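Local coordinates for protein UDP-galactopyranose mutase (PDB 3HDQ) that probably interconverts UDP-galactopyranose and UDP-galactofuranose as a flavoenzyme, and binds FAD and its sugar-nucleotide substrate side by side, at residues A[196-201]-A[368-373]; A[175-180]-A[186-191]; A[158-163]-A[167-172]. All blocks are in the same frame, centred on the assembly; numbering follows the deposited sequence.

Contact 1: A[196-201]-A[368-373]; sequences TARVPT and YRYYNM. With FAD (flavin-adenine dinucleotide), chain L.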
loop_
_atom_site.group_PDB
_atom_site.type_symbol
_atom_site.label_atom_id
_atom_site.label_comp_id
_atom_site.label_asym_id
_atom_site.label_seq_id
_atom_site.Cartn_x
_atom_site.Cartn_y
_atom_site.Cartn_z
ATOM N N THR A 196 -13.005 -21.909 24.237
ATOM C CA THR A 196 -11.812 -22.593 24.736
ATOM C C THR A 196 -11.560 -23.928 24.026
ATOM O O THR A 196 -10.418 -24.375 23.952
ATOM C CB THR A 196 -11.828 -22.802 26.265
ATOM O OG1 THR A 196 -12.930 -23.637 26.626
ATOM C CG2 THR A 196 -11.930 -21.467 26.988
ATOM N N ALA A 197 -12.614 -24.552 23.504
ATOM C CA ALA A 197 -12.466 -25.755 22.693
ATOM C C ALA A 197 -11.609 -25.515 21.447
ATOM O O ALA A 197 -11.171 -26.467 20.803
ATOM C CB ALA A 197 -13.835 -26.312 22.286
ATOM N N ARG A 198 -11.382 -24.251 21.101
ATOM C CA ARG A 198 -10.489 -23.915 19.990
ATOM C C ARG A 198 -9.073 -24.442 20.198
ATOM O O ARG A 198 -8.363 -24.736 19.240
ATOM C CB ARG A 198 -10.429 -22.400 19.772
ATOM C CG ARG A 198 -11.615 -21.832 19.006
ATOM C CD ARG A 198 -11.619 -20.296 19.020
ATOM N NE ARG A 198 -10.477 -19.691 18.327
ATOM C CZ ARG A 198 -10.441 -19.423 17.022
ATOM N NH1 ARG A 198 -11.477 -19.725 16.252
ATOM N NH2 ARG A 198 -9.364 -18.866 16.481
ATOM N N VAL A 199 -8.660 -24.544 21.455
ATOM C CA VAL A 199 -7.318 -24.991 21.775
ATOM C C VAL A 199 -7.357 -26.406 22.328
ATOM O O VAL A 199 -7.598 -26.613 23.510
ATOM C CB VAL A 199 -6.658 -24.053 22.804
ATOM C CG1 VAL A 199 -5.228 -24.469 23.067
ATOM C CG2 VAL A 199 -6.742 -22.600 22.326
ATOM N N PRO A 200 -7.073 -27.393 21.480
ATOM C CA PRO A 200 -7.188 -28.782 21.937
ATOM C C PRO A 200 -6.113 -29.121 22.977
ATOM O O PRO A 200 -5.033 -28.528 22.954
ATOM C CB PRO A 200 -6.921 -29.558 20.653
ATOM C CG PRO A 200 -5.789 -28.734 20.004
ATOM C CD PRO A 200 -6.171 -27.275 20.312
ATOM N N THR A 201 -6.408 -30.040 23.890
ATOM C CA THR A 201 -5.377 -30.597 24.756
ATOM C C THR A 201 -4.786 -31.835 24.116
ATOM O O THR A 201 -5.489 -32.606 23.481
ATOM C CB THR A 201 -5.888 -30.933 26.163
ATOM O OG1 THR A 201 -7.310 -31.123 26.121
ATOM C CG2 THR A 201 -5.530 -29.792 27.138
ATOM N N TYR A 368 -21.700 -13.220 12.553
ATOM C CA TYR A 368 -21.432 -13.428 13.979
ATOM C C TYR A 368 -20.838 -14.816 14.248
ATOM O O TYR A 368 -21.304 -15.557 15.116
ATOM C CB TYR A 368 -22.710 -13.209 14.799
ATOM C CG TYR A 368 -22.470 -12.746 16.227
ATOM C CD1 TYR A 368 -21.890 -11.512 16.483
ATOM C CD2 TYR A 368 -22.847 -13.532 17.309
ATOM C CE1 TYR A 368 -21.676 -11.075 17.765
ATOM C CE2 TYR A 368 -22.636 -13.103 18.610
ATOM C CZ TYR A 368 -22.048 -11.869 18.829
ATOM O OH TYR A 368 -21.825 -11.424 20.111
ATOM N N ARG A 369 -19.807 -15.156 13.488
ATOM C CA ARG A 369 -19.154 -16.445 13.618
ATOM C C ARG A 369 -17.667 -16.273 13.926
ATOM O O ARG A 369 -16.988 -15.476 13.286
ATOM C CB ARG A 369 -19.382 -17.272 12.352
ATOM C CG ARG A 369 -20.840 -17.708 12.211
ATOM C CD ARG A 369 -21.059 -18.563 10.990
ATOM N NE ARG A 369 -22.470 -18.725 10.659
ATOM C CZ ARG A 369 -22.901 -19.354 9.569
ATOM N NH1 ARG A 369 -22.025 -19.871 8.717
ATOM N NH2 ARG A 369 -24.199 -19.461 9.323
ATOM N N TYR A 370 -17.181 -16.998 14.933
ATOM C CA TYR A 370 -15.774 -16.914 15.352
ATOM C C TYR A 370 -14.898 -17.688 14.352
ATOM O O TYR A 370 -14.368 -18.753 14.670
ATOM C CB TYR A 370 -15.616 -17.457 16.791
ATOM C CG TYR A 370 -14.311 -17.146 17.531
ATOM C CD1 TYR A 370 -13.172 -16.715 16.855
ATOM C CD2 TYR A 370 -14.213 -17.330 18.907
ATOM C CE1 TYR A 370 -11.978 -16.452 17.533
ATOM C CE2 TYR A 370 -13.022 -17.073 19.597
ATOM C CZ TYR A 370 -11.909 -16.635 18.903
ATOM O OH TYR A 370 -10.729 -16.372 19.569
ATOM N N TYR A 371 -14.748 -17.134 13.146
ATOM C CA TYR A 371 -14.103 -17.832 12.030
ATOM C C TYR A 371 -12.641 -17.439 11.817
ATOM O O TYR A 371 -12.273 -16.266 11.950
ATOM C CB TYR A 371 -14.860 -17.566 10.723
ATOM C CG TYR A 371 -16.006 -18.514 10.432
ATOM C CD1 TYR A 371 -16.233 -19.617 11.233
ATOM C CD2 TYR A 371 -16.841 -18.320 9.331
ATOM C CE1 TYR A 371 -17.267 -20.489 10.966
ATOM C CE2 TYR A 371 -17.879 -19.196 9.053
ATOM C CZ TYR A 371 -18.082 -20.283 9.880
ATOM O OH TYR A 371 -19.106 -21.179 9.640
ATOM N N ASN A 372 -11.816 -18.420 11.467
ATOM C CA ASN A 372 -10.448 -18.138 11.028
ATOM C C ASN A 372 -10.472 -17.711 9.561
ATOM O O ASN A 372 -11.510 -17.797 8.901
ATOM C CB ASN A 372 -9.534 -19.361 11.216
ATOM C CG ASN A 372 -9.504 -19.857 12.651
ATOM O OD1 ASN A 372 -9.419 -19.065 13.592
ATOM N ND2 ASN A 372 -9.578 -21.174 12.828
ATOM N N MET A 373 -9.331 -17.276 9.036
ATOM C CA MET A 373 -9.284 -16.808 7.658
ATOM C C MET A 373 -9.786 -17.865 6.670
ATOM O O MET A 373 -10.635 -17.580 5.818
ATOM C CB MET A 373 -7.875 -16.327 7.281
ATOM C CG MET A 373 -7.427 -15.078 8.015
ATOM S SD MET A 373 -5.742 -14.560 7.573
ATOM C CE MET A 373 -4.759 -15.728 8.527
HETATM P PA FAD L . -12.922 -8.272 8.234
HETATM O O1A FAD L . -11.524 -8.415 8.080
HETATM O O2A FAD L . -13.199 -7.767 9.515
HETATM O O5B FAD L . -13.379 -7.268 7.149
HETATM C C5B FAD L . -14.616 -6.664 7.106
HETATM C C4B FAD L . -14.414 -5.294 6.547
HETATM O O4B FAD L . -15.625 -4.633 6.463
HETATM C C3B FAD L . -13.564 -4.488 7.498
HETATM O O3B FAD L . -12.348 -4.109 6.946
HETATM C C2B FAD L . -14.389 -3.282 7.801
HETATM O O2B FAD L . -13.595 -2.160 7.769
HETATM C C1B FAD L . -15.418 -3.294 6.709
HETATM N N9A FAD L . -16.623 -2.569 7.101
HETATM C C8A FAD L . -17.402 -2.753 8.173
HETATM N N7A FAD L . -18.382 -1.886 8.166
HETATM C C5A FAD L . -18.254 -1.122 7.093
HETATM C C6A FAD L . -18.976 -0.066 6.585
HETATM N N6A FAD L . -20.112 0.263 7.096
HETATM N N1A FAD L . -18.594 0.535 5.439
HETATM C C2A FAD L . -17.488 0.111 4.794
HETATM N N3A FAD L . -16.781 -0.925 5.293
HETATM C C4A FAD L . -17.141 -1.528 6.423
HETATM N N1 FAD L . -7.372 -15.941 11.451
HETATM C C2 FAD L . -6.574 -16.963 11.122
HETATM O O2 FAD L . -6.910 -17.783 10.322
HETATM N N3 FAD L . -5.375 -17.044 11.708
HETATM C C4 FAD L . -4.983 -16.110 12.608
HETATM O O4 FAD L . -3.924 -16.169 13.135
HETATM C C4X FAD L . -5.810 -15.099 12.933
HETATM N N5 FAD L . -5.414 -14.186 13.843
HETATM C C5X FAD L . -6.241 -13.171 14.165
HETATM C C6 FAD L . -5.823 -12.238 15.083
HETATM C C7 FAD L . -6.650 -11.203 15.416
HETATM C C7M FAD L . -6.221 -10.199 16.404
HETATM C C8 FAD L . -7.878 -11.089 14.830
HETATM C C8M FAD L . -8.740 -9.953 15.234
HETATM C C9 FAD L . -8.291 -12.023 13.902
HETATM C C9A FAD L . -7.479 -13.076 13.566
HETATM N N10 FAD L . -7.865 -14.005 12.644
HETATM C C10 FAD L . -7.020 -15.014 12.346
HETATM C "C1'" FAD L . -9.231 -14.009 12.063
HETATM C "C2'" FAD L . -9.352 -13.187 10.801
HETATM O "O2'" FAD L . -9.063 -11.884 11.162
HETATM C "C3'" FAD L . -10.752 -13.213 10.196
HETATM O "O3'" FAD L . -11.162 -14.429 9.752
HETATM C "C4'" FAD L . -10.769 -12.500 8.894
HETATM O "O4'" FAD L . -9.766 -11.537 9.004
HETATM C "C5'" FAD L . -12.142 -11.928 8.698
HETATM O "O5'" FAD L . -12.473 -11.618 7.395
HETATM P P FAD L . -13.753 -10.784 7.131
HETATM O O1P FAD L . -13.771 -10.377 5.782
HETATM O O2P FAD L . -14.856 -11.633 7.381
HETATM O O3P FAD L . -13.766 -9.582 8.126
#
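The guanidinium of Arg198 lies flat on the ring of Tyr370. The two planes are only 7° apart, and Arg198 CZ sits 3.4 Å from Tyr370 CE1. This is a stacked cation-pi pair. The methylene before it joins in: Arg198 CD rests over the same ring face, offset toward the rim, in a CH-pi contact. The bend at chi3 (64°) of Arg198 turns the end of the chain so that CD and the flat group lie along the ring. Asn372 meets the guanidinium at its edge instead. Arg198 NH2 gives a hydrogen bond of 2.9 Å to Asn372 OD1, in the carbonyl plane and on a lone pair. NH1 adds a weak bond to the same oxygen. The amide plane is turned 63° from the guanidinium. The group is thus held by a ring on one face and an oxygen at its edge. All three residues line the substrate pocket. Arg198 NE makes a salt bridge to the substrate diphosphate at O2A, and Tyr370 OH bonds to O2B. Segment 368-373 also holds the flavin at the start of helix 373-388. Met373 N donates to FAD O2 at 2.8 Å, and Tyr371 O accepts from the ribityl hydroxyl FAD O3' at 3.1 Å.

Contact 2: A[175-180]-A[186-191]; sequences FFRGYT and LDPSEL. With GDU (galactose-uridine-5'-diphosphate), chain K.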
loop_
_atom_site.group_PDB
_atom_site.type_symbol
_atom_site.label_atom_id
_atom_site.label_comp_id
_atom_site.label_asym_id
_atom_site.label_seq_id
_atom_site.Cartn_x
_atom_site.Cartn_y
_atom_site.Cartn_z
ATOM N N PHE A 175 -3.697 -22.064 32.698
ATOM C CA PHE A 175 -3.598 -21.740 31.275
ATOM C C PHE A 175 -4.844 -21.046 30.688
ATOM O O PHE A 175 -4.722 -20.240 29.767
ATOM C CB PHE A 175 -3.266 -23.002 30.459
ATOM C CG PHE A 175 -1.875 -23.533 30.701
ATOM C CD1 PHE A 175 -1.611 -24.365 31.777
ATOM C CD2 PHE A 175 -0.830 -23.195 29.851
ATOM C CE1 PHE A 175 -0.333 -24.840 32.005
ATOM C CE2 PHE A 175 0.452 -23.671 30.079
ATOM C CZ PHE A 175 0.701 -24.488 31.157
ATOM N N PHE A 176 -6.033 -21.357 31.211
ATOM C CA PHE A 176 -7.276 -20.882 30.592
ATOM C C PHE A 176 -8.074 -19.808 31.335
ATOM O O PHE A 176 -8.482 -18.816 30.722
ATOM C CB PHE A 176 -8.190 -22.054 30.238
ATOM C CG PHE A 176 -7.698 -22.848 29.078
ATOM C CD1 PHE A 176 -8.069 -22.509 27.791
ATOM C CD2 PHE A 176 -6.834 -23.910 29.271
ATOM C CE1 PHE A 176 -7.606 -23.233 26.723
ATOM C CE2 PHE A 176 -6.363 -24.636 28.204
ATOM C CZ PHE A 176 -6.746 -24.299 26.931
ATOM N N ARG A 177 -8.309 -20.004 32.630
ATOM C CA ARG A 177 -9.171 -19.088 33.368
ATOM C C ARG A 177 -8.716 -17.639 33.256
ATOM O O ARG A 177 -9.482 -16.779 32.814
ATOM C CB ARG A 177 -9.299 -19.479 34.837
ATOM C CG ARG A 177 -10.357 -18.650 35.572
ATOM C CD ARG A 177 -10.522 -19.060 37.020
ATOM N NE ARG A 177 -9.248 -19.029 37.733
ATOM C CZ ARG A 177 -9.135 -18.899 39.053
ATOM N NH1 ARG A 177 -10.226 -18.774 39.807
ATOM N NH2 ARG A 177 -7.934 -18.879 39.619
ATOM N N GLY A 178 -7.479 -17.370 33.660
ATOM C CA GLY A 178 -6.948 -16.014 33.628
ATOM C C GLY A 178 -6.921 -15.386 32.233
ATOM O O GLY A 178 -7.257 -14.213 32.066
ATOM N N TYR A 179 -6.515 -16.166 31.232
ATOM C CA TYR A 179 -6.408 -15.661 29.864
ATOM C C TYR A 179 -7.784 -15.248 29.353
ATOM O O TYR A 179 -7.973 -14.132 28.838
ATOM C CB TYR A 179 -5.816 -16.728 28.938
ATOM C CG TYR A 179 -5.502 -16.218 27.553
ATOM C CD1 TYR A 179 -4.198 -15.900 27.196
ATOM C CD2 TYR A 179 -6.510 -16.035 26.603
ATOM C CE1 TYR A 179 -3.896 -15.422 25.933
ATOM C CE2 TYR A 179 -6.221 -15.554 25.337
ATOM C CZ TYR A 179 -4.907 -15.255 25.008
ATOM O OH TYR A 179 -4.591 -14.786 23.762
ATOM N N THR A 180 -8.729 -16.174 29.505
ATOM C CA THR A 180 -10.110 -15.978 29.106
ATOM C C THR A 180 -10.744 -14.761 29.789
ATOM O O THR A 180 -11.310 -13.899 29.113
ATOM C CB THR A 180 -10.929 -17.246 29.362
ATOM O OG1 THR A 180 -10.284 -18.354 28.717
ATOM C CG2 THR A 180 -12.340 -17.097 28.814
ATOM N N LEU A 186 -15.102 -11.882 30.525
ATOM C CA LEU A 186 -16.022 -12.879 31.060
ATOM C C LEU A 186 -15.244 -14.070 31.638
ATOM O O LEU A 186 -14.157 -14.394 31.160
ATOM C CB LEU A 186 -16.943 -13.409 29.950
ATOM C CG LEU A 186 -18.268 -12.742 29.552
ATOM C CD1 LEU A 186 -18.798 -11.845 30.668
ATOM C CD2 LEU A 186 -18.147 -11.970 28.252
ATOM N N ASP A 187 -15.796 -14.728 32.655
ATOM C CA ASP A 187 -15.269 -16.017 33.100
ATOM C C ASP A 187 -15.644 -17.047 32.043
ATOM O O ASP A 187 -16.661 -16.888 31.367
ATOM C CB ASP A 187 -15.871 -16.421 34.451
ATOM C CG ASP A 187 -15.256 -17.698 35.015
ATOM O OD1 ASP A 187 -14.227 -17.602 35.712
ATOM O OD2 ASP A 187 -15.803 -18.799 34.770
ATOM N N PRO A 188 -14.818 -18.095 31.878
ATOM C CA PRO A 188 -15.139 -19.173 30.939
ATOM C C PRO A 188 -16.509 -19.800 31.201
ATOM O O PRO A 188 -17.079 -20.398 30.295
ATOM C CB PRO A 188 -14.039 -20.203 31.205
ATOM C CG PRO A 188 -12.898 -19.406 31.678
ATOM C CD PRO A 188 -13.485 -18.272 32.478
ATOM N N SER A 189 -17.013 -19.693 32.427
ATOM C CA SER A 189 -18.349 -20.209 32.731
ATOM C C SER A 189 -19.414 -19.458 31.925
ATOM O O SER A 189 -20.465 -20.012 31.612
ATOM C CB SER A 189 -18.651 -20.117 34.228
ATOM O OG SER A 189 -18.594 -18.774 34.683
ATOM N N GLU A 190 -19.117 -18.205 31.580
ATOM C CA GLU A 190 -20.041 -17.351 30.837
ATOM C C GLU A 190 -19.865 -17.390 29.312
ATOM O O GLU A 190 -20.455 -16.590 28.598
ATOM C CB GLU A 190 -19.922 -15.911 31.327
ATOM C CG GLU A 190 -20.214 -15.724 32.824
ATOM C CD GLU A 190 -19.741 -14.377 33.342
ATOM O OE1 GLU A 190 -18.505 -14.147 33.373
ATOM O OE2 GLU A 190 -20.600 -13.550 33.721
ATOM N N LEU A 191 -19.062 -18.322 28.808
ATOM C CA LEU A 191 -18.869 -18.433 27.370
ATOM C C LEU A 191 -19.296 -19.804 26.910
ATOM O O LEU A 191 -19.208 -20.770 27.671
ATOM C CB LEU A 191 -17.403 -18.192 27.002
ATOM C CG LEU A 191 -16.902 -16.763 27.199
ATOM C CD1 LEU A 191 -15.379 -16.710 27.142
ATOM C CD2 LEU A 191 -17.521 -15.839 26.156
HETATM N N1 GDU K . -7.098 -19.541 25.459
HETATM C C2 GDU K . -6.522 -19.483 26.568
HETATM N N3 GDU K . -5.331 -19.469 26.991
HETATM C C4 GDU K . -4.421 -19.514 26.002
HETATM C C5 GDU K . -4.918 -19.583 24.607
HETATM C C6 GDU K . -6.248 -19.585 24.393
HETATM O O2 GDU K . -7.452 -19.403 27.639
HETATM O O4 GDU K . -3.217 -19.473 26.244
HETATM C C1D GDU K . -8.522 -19.510 25.282
HETATM C C2D GDU K . -9.237 -18.139 25.317
HETATM O O2D GDU K . -10.593 -18.241 25.736
HETATM C C3D GDU K . -9.111 -17.723 23.866
HETATM C C4D GDU K . -9.519 -19.040 23.208
HETATM O O4D GDU K . -8.961 -20.070 24.030
HETATM O O3D GDU K . -9.982 -16.636 23.563
HETATM C C5D GDU K . -9.295 -19.141 21.707
HETATM O O5D GDU K . -7.867 -19.041 21.560
HETATM P PA GDU K . -7.183 -18.392 20.272
HETATM O O1A GDU K . -5.734 -18.740 20.300
HETATM O O2A GDU K . -7.801 -18.994 19.079
HETATM O O3A GDU K . -7.284 -16.808 20.328
HETATM P PB GDU K . -7.284 -15.904 19.029
HETATM O O1B GDU K . -7.429 -14.551 19.619
HETATM O O2B GDU K . -8.409 -16.088 18.080
HETATM O O3B GDU K . -5.884 -15.906 18.242
HETATM C "C1'" GDU K . -5.498 -15.521 16.908
HETATM C "C2'" GDU K . -5.765 -16.699 15.948
HETATM C "C3'" GDU K . -5.147 -17.945 16.626
HETATM C "C4'" GDU K . -3.599 -17.771 16.612
HETATM C "C5'" GDU K . -3.249 -16.398 17.250
HETATM C "C6'" GDU K . -1.768 -15.974 17.039
HETATM O "O2'" GDU K . -7.167 -16.834 15.649
HETATM O "O3'" GDU K . -5.585 -19.129 15.921
HETATM O "O4'" GDU K . -3.154 -17.847 15.241
HETATM O "O5'" GDU K . -4.077 -15.241 16.942
HETATM O "O6'" GDU K . -0.939 -16.250 18.194
#
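The uridine end of the substrate pocket is built on helix 159-184, and this contact packs the loop that follows it against the pocket wall. Thr180 and Pro188 are the centre. Thr180 CG2 lies 3.7 Å from Pro188 CG and meets Leu191 CD1 tip to tip at 3.5 Å. With the methyl anti to its backbone N, Thr180 keeps OG1 beside that N (chi1 -54°). There Thr180 OG1 donates to Phe176 O at 2.7 Å, from above the carbonyl plane, and accepts from the ribose hydroxyl GDU O2D at 3.0 Å. Phe176 O also takes the Thr180 amide. One threonine therefore faces loop and substrate at once. The uracil lies over one face of the Tyr179 ring, and GDU N3 donates to Phe175 O at 2.9 Å. In the loop, Asp187 OD2 accepts from Ser189 N, an Asx turn, and from Ser189 OG on the opposite face of the carboxylate plane. Asp187 OD1 forms a salt bridge with Arg181. The short 3-10 turn 188-190 sits beside helix 159-184, where Pro188 also touches Tyr172. Phe175, earlier on the helix, packs on strand 111-115.

Contact 3: A[158-163]-A[167-172]; sequences TSEDVV and VGRDLY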
loop_
_atom_site.group_PDB
_atom_site.type_symbol
_atom_site.label_atom_id
_atom_site.label_comp_id
_atom_site.label_asym_id
_atom_site.label_seq_id
_atom_site.Cartn_x
_atom_site.Cartn_y
_atom_site.Cartn_z
ATOM N N THR A 158 -20.136 -25.052 28.601
ATOM C CA THR A 158 -19.362 -23.881 28.960
ATOM C C THR A 158 -17.896 -24.021 28.537
ATOM O O THR A 158 -17.409 -25.136 28.347
ATOM C CB THR A 158 -19.466 -23.686 30.483
ATOM O OG1 THR A 158 -20.662 -22.955 30.779
ATOM C CG2 THR A 158 -18.318 -22.920 31.019
ATOM N N SER A 159 -17.205 -22.892 28.368
ATOM C CA SER A 159 -15.770 -22.925 28.112
ATOM C C SER A 159 -15.007 -23.462 29.324
ATOM O O SER A 159 -13.936 -24.041 29.176
ATOM C CB SER A 159 -15.239 -21.549 27.693
ATOM O OG SER A 159 -15.271 -21.406 26.285
ATOM N N GLU A 160 -15.562 -23.259 30.518
ATOM C CA GLU A 160 -15.073 -23.932 31.721
ATOM C C GLU A 160 -15.230 -25.448 31.617
ATOM O O GLU A 160 -14.279 -26.190 31.856
ATOM C CB GLU A 160 -15.797 -23.427 32.968
ATOM C CG GLU A 160 -15.430 -24.172 34.260
ATOM C CD GLU A 160 -16.085 -23.544 35.474
ATOM O OE1 GLU A 160 -15.407 -23.310 36.499
ATOM O OE2 GLU A 160 -17.291 -23.256 35.385
ATOM N N ASP A 161 -16.428 -25.900 31.253
ATOM C CA ASP A 161 -16.699 -27.329 31.121
ATOM C C ASP A 161 -15.708 -28.035 30.206
ATOM O O ASP A 161 -15.217 -29.106 30.559
ATOM C CB ASP A 161 -18.112 -27.593 30.577
ATOM C CG ASP A 161 -19.210 -27.091 31.493
ATOM O OD1 ASP A 161 -18.945 -26.828 32.689
ATOM O OD2 ASP A 161 -20.353 -26.958 31.002
ATOM N N VAL A 162 -15.442 -27.467 29.026
ATOM C CA VAL A 162 -14.628 -28.179 28.038
ATOM C C VAL A 162 -13.218 -28.451 28.538
ATOM O O VAL A 162 -12.627 -29.473 28.214
ATOM C CB VAL A 162 -14.521 -27.462 26.664
ATOM C CG1 VAL A 162 -15.289 -28.224 25.608
ATOM C CG2 VAL A 162 -14.968 -26.025 26.756
ATOM N N VAL A 163 -12.692 -27.531 29.331
ATOM C CA VAL A 163 -11.326 -27.646 29.817
ATOM C C VAL A 163 -11.242 -28.480 31.092
ATOM O O VAL A 163 -10.507 -29.459 31.157
ATOM C CB VAL A 163 -10.718 -26.249 30.055
ATOM C CG1 VAL A 163 -9.336 -26.359 30.712
ATOM C CG2 VAL A 163 -10.658 -25.486 28.734
ATOM N N VAL A 167 -8.596 -31.747 31.504
ATOM C CA VAL A 167 -7.296 -31.613 32.161
ATOM C C VAL A 167 -7.398 -31.133 33.601
ATOM O O VAL A 167 -6.384 -30.853 34.242
ATOM C CB VAL A 167 -6.372 -30.640 31.403
ATOM C CG1 VAL A 167 -6.070 -31.169 30.015
ATOM C CG2 VAL A 167 -6.995 -29.244 31.352
ATOM N N GLY A 168 -8.621 -31.021 34.108
ATOM C CA GLY A 168 -8.815 -30.714 35.508
ATOM C C GLY A 168 -8.689 -29.249 35.861
ATOM O O GLY A 168 -8.462 -28.395 35.013
ATOM N N ARG A 169 -8.797 -28.978 37.152
ATOM C CA ARG A 169 -8.980 -27.632 37.671
ATOM C C ARG A 169 -7.679 -26.813 37.787
ATOM O O ARG A 169 -7.687 -25.598 37.591
ATOM C CB ARG A 169 -9.699 -27.735 39.020
ATOM C CG ARG A 169 -9.954 -26.425 39.717
ATOM C CD ARG A 169 -11.037 -25.617 39.041
ATOM N NE ARG A 169 -12.243 -26.388 38.728
ATOM C CZ ARG A 169 -13.363 -25.838 38.269
ATOM N NH1 ARG A 169 -13.423 -24.523 38.091
ATOM N NH2 ARG A 169 -14.419 -26.591 37.984
ATOM N N ASP A 170 -6.564 -27.460 38.100
ATOM C CA ASP A 170 -5.299 -26.720 38.206
ATOM C C ASP A 170 -4.771 -26.243 36.842
ATOM O O ASP A 170 -4.357 -25.093 36.687
ATOM C CB ASP A 170 -4.229 -27.549 38.917
ATOM C CG ASP A 170 -3.019 -26.723 39.288
ATOM O OD1 ASP A 170 -1.877 -27.162 39.029
ATOM O OD2 ASP A 170 -3.214 -25.618 39.829
ATOM N N LEU A 171 -4.784 -27.126 35.853
ATOM C CA LEU A 171 -4.314 -26.766 34.524
ATOM C C LEU A 171 -5.231 -25.714 33.912
ATOM O O LEU A 171 -4.780 -24.807 33.207
ATOM C CB LEU A 171 -4.213 -28.012 33.644
ATOM C CG LEU A 171 -3.033 -28.901 34.041
ATOM C CD1 LEU A 171 -3.066 -30.208 33.254
ATOM C CD2 LEU A 171 -1.705 -28.142 33.834
ATOM N N TYR A 172 -6.520 -25.838 34.218
ATOM C CA TYR A 172 -7.516 -24.852 33.833
ATOM C C TYR A 172 -7.213 -23.485 34.438
ATOM O O TYR A 172 -7.288 -22.468 33.750
ATOM C CB TYR A 172 -8.913 -25.326 34.258
ATOM C CG TYR A 172 -9.984 -24.257 34.200
ATOM C CD1 TYR A 172 -10.605 -23.939 33.002
ATOM C CD2 TYR A 172 -10.383 -23.579 35.349
ATOM C CE1 TYR A 172 -11.593 -22.967 32.941
ATOM C CE2 TYR A 172 -11.371 -22.608 35.298
ATOM C CZ TYR A 172 -11.969 -22.307 34.087
ATOM O OH TYR A 172 -12.948 -21.350 34.012
#
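Tyr172 is touched at two places by segment 158-163, by Val163 near CD1 and by Glu160 at the hydroxyl end. Val163 CG1 meets the ring at its edge, in the ring plane, 3.6 Å from Tyr172 CD1. The two side chains cross at about a right angle. Glu160 passes the other end of the ring, with its CB 3.7 Å from Tyr172 OH. Its chain runs on extended past CG, and this carries the carboxylate to Arg169. There Arg169 NH1 donates to Glu160 OE1 at 2.8 Å in a salt bridge. The oxygen lies near the guanidinium plane and is met on its anti side. The carboxylate is turned 72° from the guanidinium. Arg169 reaches it by bending at chi2 and chi3, since its CB points away from segment 158-163. Both segments belong to helix 159-184, which is kinked where the amides of Arg169 and Asp170 lack a bond to the turn before. The axes of the short segments 159-163 and 167-172 make an angle of 113°. Between the segments Val167 N donates to Val163 O at 3.0 Å. Gly168 takes a positive phi, a conformation that suits glycine. Val167 CG2 also packs on Val163 CG1, 3.8 Å away. Farther out, Arg169 NH2 has a second acidic partner in Glu151. Thr158 N bonds to Asp161 OD2 at the start of the helix. Ser159 OG bonds to Asp192 O. Val163 backs onto Phe176, a residue of the substrate site, while Val167 and Leu171 pack on Phe146 of helix 139-149.

The order along the chain is contact 3, contact 2, contact 1, each closing before the next opens. Contacts 2 and 3 share helix 159-184, and their centres are about 9 Å apart. The centre of contact 1 is about 14 Å from that of contact 2 and about 16 Å from that of contact 3, and is nearer the centre of the chain. Its segment 196-201 comes from the loop after that helix. Thr196 ties the three together: its OG1 probably hydrogen-bonds Ser159 O, and its CG2 packs on Thr180. Leu191 O probably bonds Ser159 N as well. The kinked helix thus backs the uridine site, while contact 1 spans from the diphosphate to the flavin.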